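Long-range contacts in phosphoserine phosphatase (Thermococcus onnurineus, PDB 4AP9), which probably hydrolyses L-phosphoserine to L-serine and phosphate, the last step of serine biosynthesis, with magnesium as cofactor: residues V13-G18 and V99-S104; E83-V88 and K113-E118; I153-D158 and E167-G172; F105-E110 and A121-F126. All blocks are in the same frame, centred on the assembly; numbering follows the deposited sequence.

In the fold
Interactions 1, 3 and 4 lie side by side across one mixed sheet of haloacid dehalogenase type. Interaction 1 is the hub, its centre about 2 Å from that of the chain, where strands 11-15 and 97-102 pair and deliver Asp15 and Ser102. Interaction 3 continues the sheet beyond strand 11-15 (centres 12 Å apart), and interaction 4 the other way (13 Å); centres of interactions 3 and 4 are 24 Å apart. Interaction 2 packs on the sheet, Leu115 touching Leu100, and enters it at Glu118, whose O probably accepts from Leu100 N. Bound 3-pyridinium-1-ylpropane-1-sulfonate comes within about 5 Å of Gly103 and, in interaction 4, about 6 Å of the Asn122 side chain (nearest atoms).

Interaction 1. Residues V13-G18 and V99-S104; sequences VIDIEG and VLISGS
Two carboxylates, those of Asp15 and Glu17, are the flat side-chain groups here, and each turns an oxygen to the chain around Ile101 to Ser104. Asp15 OD1 stands 3.3 Å from Ile101 O, two acceptors with no bond between them; Glu17 OE2 lies 3.7 Å from Ser104 CB. A water bridges the two acids: it donates to Asp15 OD1 and Glu17 OE1 and accepts from Glu17 N and Ser102 OG, four bonds in all. A second water links Glu17 OE1 to Gly103 N. Ser102 OG also accepts from Ser104 N at 3.0 Å, an ST turn that shapes the corner after the strand.

Behind this polar end the strands run parallel, 29° apart. Ile14 N reaches Val99 O at 2.8 Å, Ile101 N gives to Ile14 O, and Ile16 N gives to Ile101 O at 2.9 Å. On one face Val13 CG1 presses on Ile101 CD1 at 3.5 Å; Ile101 sets CG1 between its own backbone N and carbonyl carbon (chi1 65°), and from there the branch, ending in CD1, crosses obliquely to Val13. On the other face Ile14 and Leu100 lie side by side, CD1 to CD2 3.8 Å, and Ile16 crosses Leu100 at about a right angle.

The sequence around Asp15 resembles the first haloacid dehalogenase motif, whose leading aspartate is the nucleophile in relatives. Asp15 OD2 forms a salt bridge with Lys141; Leu145 and Phe144 of helix 141-145 and Met165 of helix 163-168 cover the Val13 and Ile101 face, while strands 118-127 and 153-157 flank the pair.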
loop_
_atom_site.group_PDB
_atom_site.type_symbol
_atom_site.label_atom_id
_atom_site.label_comp_id
_atom_site.label_asym_id
_atom_site.label_seq_id
_atom_site.Cartn_x
_atom_site.Cartn_y
_atom_site.Cartn_z
ATOM N N VAL A 13 5.819 21.790 -11.498
ATOM C CA VAL A 13 7.260 21.503 -11.493
ATOM C C VAL A 13 7.827 21.910 -12.842
ATOM O O VAL A 13 7.314 21.488 -13.889
ATOM C CB VAL A 13 7.551 20.006 -11.262
ATOM C CG1 VAL A 13 9.058 19.720 -11.274
ATOM C CG2 VAL A 13 6.947 19.543 -9.939
ATOM N N ILE A 14 8.864 22.746 -12.813
ATOM C CA ILE A 14 9.572 23.112 -14.030
ATOM C C ILE A 14 11.011 22.611 -14.011
ATOM O O ILE A 14 11.791 22.984 -13.128
ATOM C CB ILE A 14 9.596 24.653 -14.241
ATOM C CG1 ILE A 14 8.175 25.227 -14.239
ATOM C CG2 ILE A 14 10.327 24.998 -15.544
ATOM C CD1 ILE A 14 8.142 26.719 -14.116
ATOM N N ASP A 15 11.357 21.763 -14.980
ATOM C CA ASP A 15 12.747 21.382 -15.205
ATOM C C ASP A 15 13.394 22.549 -15.941
ATOM O O ASP A 15 13.019 22.842 -17.073
ATOM C CB ASP A 15 12.819 20.098 -16.031
ATOM C CG ASP A 15 14.219 19.516 -16.099
ATOM O OD1 ASP A 15 15.020 19.783 -15.183
ATOM O OD2 ASP A 15 14.521 18.789 -17.074
ATOM N N ILE A 16 14.336 23.224 -15.279
ATOM C CA ILE A 16 14.871 24.512 -15.720
ATOM C C ILE A 16 15.487 24.487 -17.117
ATOM O O ILE A 16 15.175 25.330 -17.955
ATOM C CB ILE A 16 15.912 25.034 -14.705
ATOM C CG1 ILE A 16 15.222 25.327 -13.376
ATOM C CG2 ILE A 16 16.593 26.303 -15.218
ATOM C CD1 ILE A 16 16.185 25.633 -12.241
ATOM N N GLU A 17 16.349 23.523 -17.379
ATOM C CA GLU A 17 17.086 23.533 -18.642
ATOM C C GLU A 17 16.190 23.248 -19.832
ATOM O O GLU A 17 15.486 22.247 -19.866
ATOM C CB GLU A 17 18.234 22.529 -18.599
ATOM C CG GLU A 17 19.233 22.808 -17.494
ATOM C CD GLU A 17 20.081 21.588 -17.176
ATOM O OE1 GLU A 17 19.511 20.542 -16.789
ATOM O OE2 GLU A 17 21.315 21.673 -17.312
ATOM N N GLY A 18 16.227 24.133 -20.820
ATOM C CA GLY A 18 15.427 23.943 -22.020
ATOM C C GLY A 18 13.997 24.432 -21.870
ATOM O O GLY A 18 13.202 24.337 -22.802
ATOM N N VAL A 99 7.685 24.728 -8.351
ATOM C CA VAL A 99 8.902 24.053 -7.924
ATOM C C VAL A 99 9.836 23.988 -9.106
ATOM O O VAL A 99 9.483 23.451 -10.162
ATOM C CB VAL A 99 8.629 22.622 -7.394
ATOM C CG1 VAL A 99 9.923 21.969 -6.973
ATOM C CG2 VAL A 99 7.654 22.666 -6.212
ATOM N N LEU A 100 11.023 24.557 -8.944
ATOM C CA LEU A 100 12.000 24.563 -10.024
ATOM C C LEU A 100 13.030 23.494 -9.727
ATOM O O LEU A 100 13.549 23.425 -8.616
ATOM C CB LEU A 100 12.676 25.937 -10.119
ATOM C CG LEU A 100 11.794 27.171 -10.308
ATOM C CD1 LEU A 100 12.657 28.371 -10.656
ATOM C CD2 LEU A 100 10.738 26.972 -11.378
ATOM N N ILE A 101 13.328 22.646 -10.705
ATOM C CA ILE A 101 14.298 21.590 -10.480
ATOM C C ILE A 101 15.319 21.543 -11.598
ATOM O O ILE A 101 15.071 22.033 -12.704
ATOM C CB ILE A 101 13.624 20.197 -10.335
ATOM C CG1 ILE A 101 12.929 19.755 -11.628
ATOM C CG2 ILE A 101 12.589 20.215 -9.220
ATOM C CD1 ILE A 101 12.323 18.364 -11.520
ATOM N N SER A 102 16.479 20.983 -11.291
ATOM C CA SER A 102 17.472 20.695 -12.316
ATOM C C SER A 102 18.434 19.623 -11.821
ATOM O O SER A 102 18.667 19.502 -10.613
ATOM C CB SER A 102 18.261 21.965 -12.672
ATOM O OG SER A 102 19.265 21.689 -13.655
ATOM N N GLY A 103 19.002 18.866 -12.753
ATOM C CA GLY A 103 20.072 17.931 -12.434
ATOM C C GLY A 103 21.446 18.587 -12.495
ATOM O O GLY A 103 22.464 17.946 -12.207
ATOM N N SER A 104 21.471 19.861 -12.883
ATOM C CA SER A 104 22.705 20.635 -12.884
ATOM C C SER A 104 22.902 21.288 -11.517
ATOM O O SER A 104 22.117 21.055 -10.585
ATOM C CB SER A 104 22.634 21.806 -13.876
ATOM O OG SER A 104 23.933 22.366 -14.097
HETATM O O HOH W 1 17.166 21.391 -15.674
HETATM O O HOH W 2 19.143 18.344 -15.549
#

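Interaction 2. Residues E83-V88 and K113-E118; sequences EARELV and KELGDE
Val88 and Gly116 bring the two backbones closest, their CA atoms 6.7 Å apart, where the helical run 83-88 faces the irregular chain 113-118; no hydrogen bond joins them. The contact instead rests on one leucine. Leu115 stretches to the helix with CG opposite its backbone N (chi1 180°), and its two methyl branches find different surfaces. CD2 packs on Val88 CG2 at 3.8 Å, and Leu115 CG sits a little farther off, near both methyls of Val88. The other branch, CD1, lies over one face of the Arg85 guanidinium, 3.7 Å from NH1. Arg85 can offer that face because its chain, extended as far as CD, bends there (chi3 -62°), so that the side chain crosses the leucine obliquely. Val88 CG1 also comes 3.5 Å from Leu115 O, a carbonyl that accepts a hydrogen bond from Arg92 one turn further along the helix. One side of the leucine is thus apolar and buried, and the other is roofed by an exposed charged group.

Beneath, Val88 touches Val98 and Leu115 touches Leu100, both on strand 97-102. Helix 82-93 leads into that strand, and residues 113-118 lead out of the connection into the adjacent parallel strand 118-127. Such packing of a helix and a neighbouring connection over the same strand is characteristic of the layered alpha/beta core of haloacid dehalogenase-like hydrolases.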
loop_
_atom_site.group_PDB
_atom_site.type_symbol
_atom_site.label_atom_id
_atom_site.label_comp_id
_atom_site.label_asym_id
_atom_site.label_seq_id
_atom_site.Cartn_x
_atom_site.Cartn_y
_atom_site.Cartn_z
ATOM N N GLU A 83 10.222 36.530 -19.875
ATOM C CA GLU A 83 9.320 35.415 -20.154
ATOM C C GLU A 83 9.358 34.353 -19.049
ATOM O O GLU A 83 8.310 33.871 -18.622
ATOM C CB GLU A 83 9.656 34.792 -21.511
ATOM C CG GLU A 83 9.506 35.744 -22.715
ATOM C CD GLU A 83 10.610 36.823 -22.816
ATOM O OE1 GLU A 83 11.681 36.688 -22.177
ATOM O OE2 GLU A 83 10.407 37.815 -23.562
ATOM N N ALA A 84 10.555 33.985 -18.590
ATOM C CA ALA A 84 10.673 32.982 -17.531
ATOM C C ALA A 84 9.991 33.506 -16.279
ATOM O O ALA A 84 9.298 32.776 -15.569
ATOM C CB ALA A 84 12.140 32.639 -17.245
ATOM N N ARG A 85 10.169 34.787 -16.011
ATOM C CA ARG A 85 9.550 35.352 -14.826
ATOM C C ARG A 85 8.023 35.386 -14.978
ATOM O O ARG A 85 7.283 35.143 -14.020
ATOM C CB ARG A 85 10.116 36.738 -14.513
ATOM C CG ARG A 85 9.622 37.277 -13.187
ATOM C CD ARG A 85 10.279 38.591 -12.833
ATOM N NE ARG A 85 11.726 38.470 -12.682
ATOM C CZ ARG A 85 12.328 38.094 -11.558
ATOM N NH1 ARG A 85 11.606 37.777 -10.488
ATOM N NH2 ARG A 85 13.653 38.027 -11.506
ATOM N N GLU A 86 7.551 35.668 -16.186
ATOM C CA GLU A 86 6.116 35.713 -16.421
ATOM C C GLU A 86 5.508 34.320 -16.246
ATOM O O GLU A 86 4.422 34.176 -15.676
ATOM C CB GLU A 86 5.808 36.268 -17.815
ATOM C CG GLU A 86 4.312 36.441 -18.077
ATOM C CD GLU A 86 4.020 37.087 -19.418
ATOM O OE1 GLU A 86 4.957 37.239 -20.237
ATOM O OE2 GLU A 86 2.843 37.438 -19.649
ATOM N N LEU A 87 6.205 33.294 -16.726
ATOM C CA LEU A 87 5.695 31.933 -16.557
ATOM C C LEU A 87 5.425 31.674 -15.083
ATOM O O LEU A 87 4.318 31.297 -14.694
ATOM C CB LEU A 87 6.671 30.880 -17.091
ATOM C CG LEU A 87 6.274 29.415 -16.814
ATOM C CD1 LEU A 87 4.912 29.113 -17.377
ATOM C CD2 LEU A 87 7.297 28.424 -17.378
ATOM N N VAL A 88 6.441 31.892 -14.259
ATOM C CA VAL A 88 6.335 31.575 -12.843
ATOM C C VAL A 88 5.285 32.414 -12.134
ATOM O O VAL A 88 4.518 31.906 -11.323
ATOM C CB VAL A 88 7.700 31.713 -12.141
ATOM C CG1 VAL A 88 7.541 31.631 -10.627
ATOM C CG2 VAL A 88 8.662 30.637 -12.655
ATOM N N LYS A 113 17.203 30.651 -7.918
ATOM C CA LYS A 113 17.087 30.087 -6.572
ATOM C C LYS A 113 15.839 30.568 -5.820
ATOM O O LYS A 113 15.252 29.827 -5.036
ATOM C CB LYS A 113 18.346 30.447 -5.781
ATOM C CG LYS A 113 18.514 29.779 -4.429
ATOM C CD LYS A 113 19.748 30.373 -3.758
ATOM C CE LYS A 113 20.315 29.480 -2.662
ATOM N NZ LYS A 113 21.693 29.914 -2.252
ATOM N N GLU A 114 15.445 31.816 -6.048
ATOM C CA GLU A 114 14.327 32.396 -5.305
ATOM C C GLU A 114 13.123 32.690 -6.187
ATOM O O GLU A 114 12.148 33.310 -5.738
ATOM C CB GLU A 114 14.763 33.682 -4.606
ATOM C CG GLU A 114 15.983 33.527 -3.723
ATOM C CD GLU A 114 15.708 32.689 -2.493
ATOM O OE1 GLU A 114 14.522 32.380 -2.224
ATOM O OE2 GLU A 114 16.680 32.332 -1.797
ATOM N N LEU A 115 13.182 32.246 -7.437
ATOM C CA LEU A 115 12.128 32.573 -8.382
ATOM C C LEU A 115 10.856 31.789 -8.073
ATOM O O LEU A 115 9.763 32.341 -8.082
ATOM C CB LEU A 115 12.583 32.309 -9.816
ATOM C CG LEU A 115 11.531 32.626 -10.878
ATOM C CD1 LEU A 115 11.154 34.104 -10.851
ATOM C CD2 LEU A 115 12.042 32.252 -12.251
ATOM N N GLY A 116 11.014 30.496 -7.814
ATOM C CA GLY A 116 9.890 29.642 -7.484
ATOM C C GLY A 116 9.595 29.614 -5.997
ATOM O O GLY A 116 10.193 30.354 -5.213
ATOM N N ASP A 117 8.642 28.773 -5.620
ATOM C CA ASP A 117 8.312 28.550 -4.223
ATOM C C ASP A 117 9.275 27.558 -3.578
ATOM O O ASP A 117 9.587 27.664 -2.388
ATOM C CB ASP A 117 6.858 28.087 -4.116
ATOM C CG ASP A 117 5.883 29.154 -4.598
ATOM O OD1 ASP A 117 5.990 30.302 -4.115
ATOM O OD2 ASP A 117 5.042 28.873 -5.480
ATOM N N GLU A 118 9.733 26.584 -4.363
ATOM C CA GLU A 118 10.795 25.678 -3.943
ATOM C C GLU A 118 11.821 25.517 -5.070
ATOM O O GLU A 118 11.501 25.662 -6.254
ATOM C CB GLU A 118 10.251 24.301 -3.540
ATOM C CG GLU A 118 9.309 24.327 -2.343
ATOM C CD GLU A 118 9.058 22.944 -1.762
ATOM O OE1 GLU A 118 10.026 22.188 -1.565
ATOM O OE2 GLU A 118 7.887 22.613 -1.483
#

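Interaction 3. Residues I153-D158 and E167-G172; sequences ILAMGD and ERADMG
A beta-alpha-beta crossover, made of strand 153-157, helix 163-168 and strand 171-175, is closed by this contact, in which the chain leaves the helix and comes back beside its first strand. The turn into the second strand is fastened at Ile153 by Asp170. Asp170 OD2 accepts from Ile153 N at 2.7 Å, through the lone pair that points away from the other carboxylate oxygen, while Asp170 N gives to Ile153 O at 2.8 Å, in the carbonyl plane but bent (135° at the hydrogen). Both ends of Ile153 are therefore held by one residue; Asp170 places CG opposite its own carbonyl carbon and beside its own N (chi1 -61°), which lets the carboxylate reach Ile153 N. Met171 N adds a weak bond of 3.3 Å to the same Ile153 O. Further on, the parallel register settles in, and Ala155 N reaches Met171 O at 2.9 Å.

Side chains fill both faces. Ala155 CB and Ala169 CB meet at 3.5 Å, tighter than usual for two methyls, so strand and turn are close-packed here; Ile153 CG2 borders the same Ala169 CB at 4.2 Å. On the other face, Leu154 CD1 leans on CG of Met171, a selenomethionine, at 3.8 Å.

Strand 11-15 flanks strand 153-157 on its other edge, and Met171 meets Leu53 of a fourth subunit. Past Gly157 and Asp158 the chain runs into the ligand pocket, which includes Gly159 to Asp162. This resembles the haloacid dehalogenase pattern of a parallel crossover whose first strand carries the acidic fourth motif at its tip.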
loop_
_atom_site.group_PDB
_atom_site.type_symbol
_atom_site.label_atom_id
_atom_site.label_comp_id
_atom_site.label_asym_id
_atom_site.label_seq_id
_atom_site.Cartn_x
_atom_site.Cartn_y
_atom_site.Cartn_z
ATOM N N ILE A 153 0.163 17.094 -9.895
ATOM C CA ILE A 153 1.357 17.721 -10.446
ATOM C C ILE A 153 1.229 18.038 -11.922
ATOM O O ILE A 153 0.843 17.180 -12.717
ATOM C CB ILE A 153 2.555 16.786 -10.301
ATOM C CG1 ILE A 153 2.849 16.506 -8.817
ATOM C CG2 ILE A 153 3.779 17.372 -11.022
ATOM C CD1 ILE A 153 3.882 15.383 -8.622
ATOM N N LEU A 154 1.540 19.277 -12.283
ATOM C CA LEU A 154 1.741 19.625 -13.679
ATOM C C LEU A 154 3.252 19.751 -13.866
ATOM O O LEU A 154 3.894 20.526 -13.163
ATOM C CB LEU A 154 1.061 20.956 -13.981
ATOM C CG LEU A 154 1.472 21.683 -15.263
ATOM C CD1 LEU A 154 1.013 20.888 -16.498
ATOM C CD2 LEU A 154 0.875 23.073 -15.258
ATOM N N ALA A 155 3.817 18.996 -14.803
ATOM C CA ALA A 155 5.250 19.042 -15.044
ATOM C C ALA A 155 5.515 19.675 -16.392
ATOM O O ALA A 155 4.785 19.441 -17.354
ATOM C CB ALA A 155 5.848 17.653 -14.988
HETATM N N MSE A 156 6.537 20.519 -16.432
HETATM C CA MSE A 156 6.979 21.153 -17.659
HETATM C C MSE A 156 8.465 20.881 -17.764
HETATM O O MSE A 156 9.195 20.967 -16.766
HETATM C CB MSE A 156 6.705 22.653 -17.604
HETATM C CG MSE A 156 5.223 22.996 -17.674
HETATM SE SE MSE A 156 4.782 24.688 -16.817
HETATM C CE MSE A 156 4.842 24.056 -14.965
ATOM N N GLY A 157 8.932 20.509 -18.944
ATOM C CA GLY A 157 10.355 20.254 -19.090
ATOM C C GLY A 157 10.770 20.125 -20.536
ATOM O O GLY A 157 9.921 20.146 -21.434
ATOM N N ASP A 158 12.076 19.978 -20.747
ATOM C CA ASP A 158 12.657 19.840 -22.075
ATOM C C ASP A 158 13.794 18.824 -21.997
ATOM O O ASP A 158 13.855 17.973 -21.115
ATOM C CB ASP A 158 13.425 21.120 -22.438
ATOM C CG ASP A 158 14.436 20.915 -23.557
ATOM O OD1 ASP A 158 13.996 20.709 -24.708
ATOM O OD2 ASP A 158 15.666 20.970 -23.315
ATOM N N GLU A 167 5.997 10.498 -16.104
ATOM C CA GLU A 167 5.121 9.447 -15.588
ATOM C C GLU A 167 4.534 9.842 -14.234
ATOM O O GLU A 167 3.423 9.431 -13.878
ATOM C CB GLU A 167 5.877 8.121 -15.457
ATOM C CG GLU A 167 5.567 7.093 -16.549
ATOM C CD GLU A 167 6.312 5.771 -16.337
ATOM O OE1 GLU A 167 7.387 5.778 -15.687
ATOM O OE2 GLU A 167 5.819 4.723 -16.815
ATOM N N ARG A 168 5.290 10.645 -13.493
ATOM C CA ARG A 168 4.893 11.092 -12.166
ATOM C C ARG A 168 3.853 12.203 -12.232
ATOM O O ARG A 168 3.111 12.413 -11.282
ATOM C CB ARG A 168 6.128 11.578 -11.386
ATOM C CG ARG A 168 6.936 10.470 -10.757
ATOM C CD ARG A 168 6.310 10.170 -9.419
ATOM N NE ARG A 168 6.571 8.833 -8.927
ATOM C CZ ARG A 168 5.902 8.311 -7.907
ATOM N NH1 ARG A 168 4.948 9.032 -7.308
ATOM N NH2 ARG A 168 6.173 7.086 -7.488
ATOM N N ALA A 169 3.797 12.905 -13.357
ATOM C CA ALA A 169 2.952 14.086 -13.491
ATOM C C ALA A 169 1.519 13.738 -13.895
ATOM O O ALA A 169 1.299 12.815 -14.676
ATOM C CB ALA A 169 3.562 15.048 -14.517
ATOM N N ASP A 170 0.548 14.494 -13.389
ATOM C CA ASP A 170 -0.839 14.305 -13.818
ATOM C C ASP A 170 -1.093 14.879 -15.195
ATOM O O ASP A 170 -2.041 14.486 -15.896
ATOM C CB ASP A 170 -1.795 14.906 -12.798
ATOM C CG ASP A 170 -1.661 14.252 -11.453
ATOM O OD1 ASP A 170 -2.267 13.182 -11.262
ATOM O OD2 ASP A 170 -0.920 14.780 -10.599
HETATM N N MSE A 171 -0.238 15.821 -15.574
HETATM C CA MSE A 171 -0.284 16.456 -16.877
HETATM C C MSE A 171 1.137 16.925 -17.131
HETATM O O MSE A 171 1.750 17.531 -16.257
HETATM C CB MSE A 171 -1.246 17.648 -16.849
HETATM C CG MSE A 171 -1.356 18.397 -18.168
HETATM SE SE MSE A 171 -2.637 19.881 -18.134
HETATM C CE MSE A 171 -4.242 18.898 -17.663
ATOM N N GLY A 172 1.672 16.623 -18.309
ATOM C CA GLY A 172 3.044 16.961 -18.620
ATOM C C GLY A 172 3.132 17.733 -19.919
ATOM O O GLY A 172 2.414 17.430 -20.864
#

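Interaction 4. Residues F105-E110 and A121-F126; sequences FEEVLE and ANRAIF
Glu106 and Arg123 tie the start of a connection to strand 118-127, at the end of the parallel part of the haloacid dehalogenase-like sheet. The backbone link is brief: past the corner at Gly103 and Ser104, Phe105 makes one parallel bridge with Asn122, and Glu106 N gives to Asn122 O at 2.9 Å. From there the chain coils away, Leu109 N returning to Phe105 O.

Charge pairing is carried by the two oxygens of Glu106. Arg123 comes side-on, giving both NE and NH2 to OE1 at 3.0 Å each; OE1 lies in the guanidinium plane, yet the two planes stand 81° apart. Both nitrogens come from the same face of the carboxylate, NE from well above its plane and NH2 from the syn side, nearer the plane. The straight reach of Arg123 from CG to NE makes this possible. OE2 takes the N-H of Ala121 at 3.2 Å through its anti lone pair and also forms a salt bridge with Arg137. These basic groups would be expected to favour the charged form of Glu106. Arg123 NH1 donates to Asp117 O of a second subunit.

Among the apolar contacts, Glu106 CG rests 3.5 Å from Ala121 CB and Phe105 CD1 lies 3.8 Å from Ala124 CB; the ring edge also meets the backbone at Arg123 C. Phe25 and Phe71 meet that ring edge-to-face.

Last comes a hydrogen bond to the strand's backbone. Glu107 folds at chi2 (90°), which swings its carboxylate back, and Ala124 N donates to OE2 at 2.7 Å, nearly straight at 174°, from the syn side and somewhat out of the carboxylate plane.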
loop_
_atom_site.group_PDB
_atom_site.type_symbol
_atom_site.label_atom_id
_atom_site.label_comp_id
_atom_site.label_asym_id
_atom_site.label_seq_id
_atom_site.Cartn_x
_atom_site.Cartn_y
_atom_site.Cartn_z
ATOM N N PHE A 105 23.945 22.112 -11.421
ATOM C CA PHE A 105 24.395 22.678 -10.148
ATOM C C PHE A 105 23.655 23.908 -9.625
ATOM O O PHE A 105 23.464 24.884 -10.350
ATOM C CB PHE A 105 25.895 22.985 -10.303
ATOM C CG PHE A 105 26.730 21.775 -10.626
ATOM C CD1 PHE A 105 27.135 20.910 -9.628
ATOM C CD2 PHE A 105 27.111 21.498 -11.933
ATOM C CE1 PHE A 105 27.890 19.802 -9.919
ATOM C CE2 PHE A 105 27.874 20.385 -12.225
ATOM C CZ PHE A 105 28.259 19.533 -11.222
ATOM N N GLU A 106 23.231 23.859 -8.364
ATOM C CA GLU A 106 22.567 25.001 -7.740
ATOM C C GLU A 106 23.423 26.255 -7.802
ATOM O O GLU A 106 22.900 27.367 -7.882
ATOM C CB GLU A 106 22.228 24.705 -6.273
ATOM C CG GLU A 106 21.023 23.773 -6.110
ATOM C CD GLU A 106 20.433 23.810 -4.709
ATOM O OE1 GLU A 106 21.004 24.514 -3.840
ATOM O OE2 GLU A 106 19.387 23.138 -4.487
ATOM N N GLU A 107 24.741 26.065 -7.751
ATOM C CA GLU A 107 25.687 27.166 -7.678
ATOM C C GLU A 107 25.659 27.961 -8.982
ATOM O O GLU A 107 25.752 29.196 -8.985
ATOM C CB GLU A 107 27.097 26.635 -7.361
ATOM C CG GLU A 107 27.223 25.914 -5.984
ATOM C CD GLU A 107 26.945 24.396 -6.033
ATOM O OE1 GLU A 107 26.343 23.908 -7.010
ATOM O OE2 GLU A 107 27.366 23.681 -5.096
ATOM N N VAL A 108 25.500 27.243 -10.083
ATOM C CA VAL A 108 25.398 27.860 -11.398
ATOM C C VAL A 108 23.981 28.389 -11.694
ATOM O O VAL A 108 23.812 29.408 -12.373
ATOM C CB VAL A 108 25.828 26.863 -12.472
ATOM C CG1 VAL A 108 25.549 27.399 -13.849
ATOM C CG2 VAL A 108 27.307 26.564 -12.316
ATOM N N LEU A 109 22.970 27.711 -11.168
ATOM C CA LEU A 109 21.583 28.099 -11.440
ATOM C C LEU A 109 21.055 29.042 -10.364
ATOM O O LEU A 109 19.852 29.254 -10.227
ATOM C CB LEU A 109 20.693 26.863 -11.562
ATOM C CG LEU A 109 20.974 26.007 -12.801
ATOM C CD1 LEU A 109 20.107 24.745 -12.799
ATOM C CD2 LEU A 109 20.765 26.812 -14.085
ATOM N N GLU A 110 21.978 29.617 -9.617
ATOM C CA GLU A 110 21.648 30.541 -8.544
ATOM C C GLU A 110 20.625 31.638 -8.916
ATOM O O GLU A 110 19.775 32.002 -8.094
ATOM C CB GLU A 110 22.945 31.133 -7.988
ATOM C CG GLU A 110 22.757 31.981 -6.761
ATOM C CD GLU A 110 22.444 33.413 -7.104
ATOM O OE1 GLU A 110 22.571 33.778 -8.297
ATOM O OE2 GLU A 110 22.063 34.169 -6.182
ATOM N N ALA A 121 18.339 21.416 -6.938
ATOM C CA ALA A 121 19.273 20.885 -7.927
ATOM C C ALA A 121 20.416 20.183 -7.209
ATOM O O ALA A 121 20.453 20.123 -5.977
ATOM C CB ALA A 121 19.817 22.002 -8.826
ATOM N N ASN A 122 21.355 19.653 -7.978
ATOM C CA ASN A 122 22.516 19.003 -7.386
ATOM C C ASN A 122 23.509 20.061 -6.910
ATOM O O ASN A 122 23.272 21.245 -7.094
ATOM C CB ASN A 122 23.111 18.012 -8.381
ATOM C CG ASN A 122 22.241 16.773 -8.532
ATOM O OD1 ASN A 122 21.666 16.302 -7.551
ATOM N ND2 ASN A 122 22.114 16.260 -9.751
ATOM N N ARG A 123 24.578 19.657 -6.235
ATOM C CA ARG A 123 25.530 20.649 -5.731
ATOM C C ARG A 123 26.941 20.218 -6.064
ATOM O O ARG A 123 27.175 19.060 -6.428
ATOM C CB ARG A 123 25.362 20.886 -4.215
ATOM C CG ARG A 123 24.135 21.751 -3.875
ATOM C CD ARG A 123 23.934 21.976 -2.351
ATOM N NE ARG A 123 22.744 22.797 -2.138
ATOM C CZ ARG A 123 21.982 22.801 -1.045
ATOM N NH1 ARG A 123 22.269 22.022 -0.010
ATOM N NH2 ARG A 123 20.917 23.594 -0.990
ATOM N N ALA A 124 27.883 21.153 -5.948
ATOM C CA ALA A 124 29.275 20.868 -6.276
ATOM C C ALA A 124 30.146 20.710 -5.031
ATOM O O ALA A 124 29.857 21.275 -3.976
ATOM C CB ALA A 124 29.821 21.974 -7.161
ATOM N N ILE A 125 31.214 19.934 -5.168
ATOM C CA ILE A 125 32.157 19.732 -4.081
ATOM C C ILE A 125 33.450 20.455 -4.432
ATOM O O ILE A 125 34.077 20.166 -5.443
ATOM C CB ILE A 125 32.427 18.236 -3.859
ATOM C CG1 ILE A 125 31.122 17.510 -3.525
ATOM C CG2 ILE A 125 33.458 18.018 -2.733
ATOM C CD1 ILE A 125 31.213 16.017 -3.653
ATOM N N PHE A 126 33.825 21.417 -3.603
ATOM C CA PHE A 126 35.080 22.129 -3.796
ATOM C C PHE A 126 36.008 21.871 -2.625
ATOM O O PHE A 126 35.583 21.882 -1.474
ATOM C CB PHE A 126 34.836 23.625 -3.986
ATOM C CG PHE A 126 34.232 23.968 -5.321
ATOM C CD1 PHE A 126 35.019 23.977 -6.460
ATOM C CD2 PHE A 126 32.884 24.246 -5.438
ATOM C CE1 PHE A 126 34.477 24.277 -7.695
ATOM C CE2 PHE A 126 32.331 24.543 -6.675
ATOM C CZ PHE A 126 33.136 24.558 -7.805
#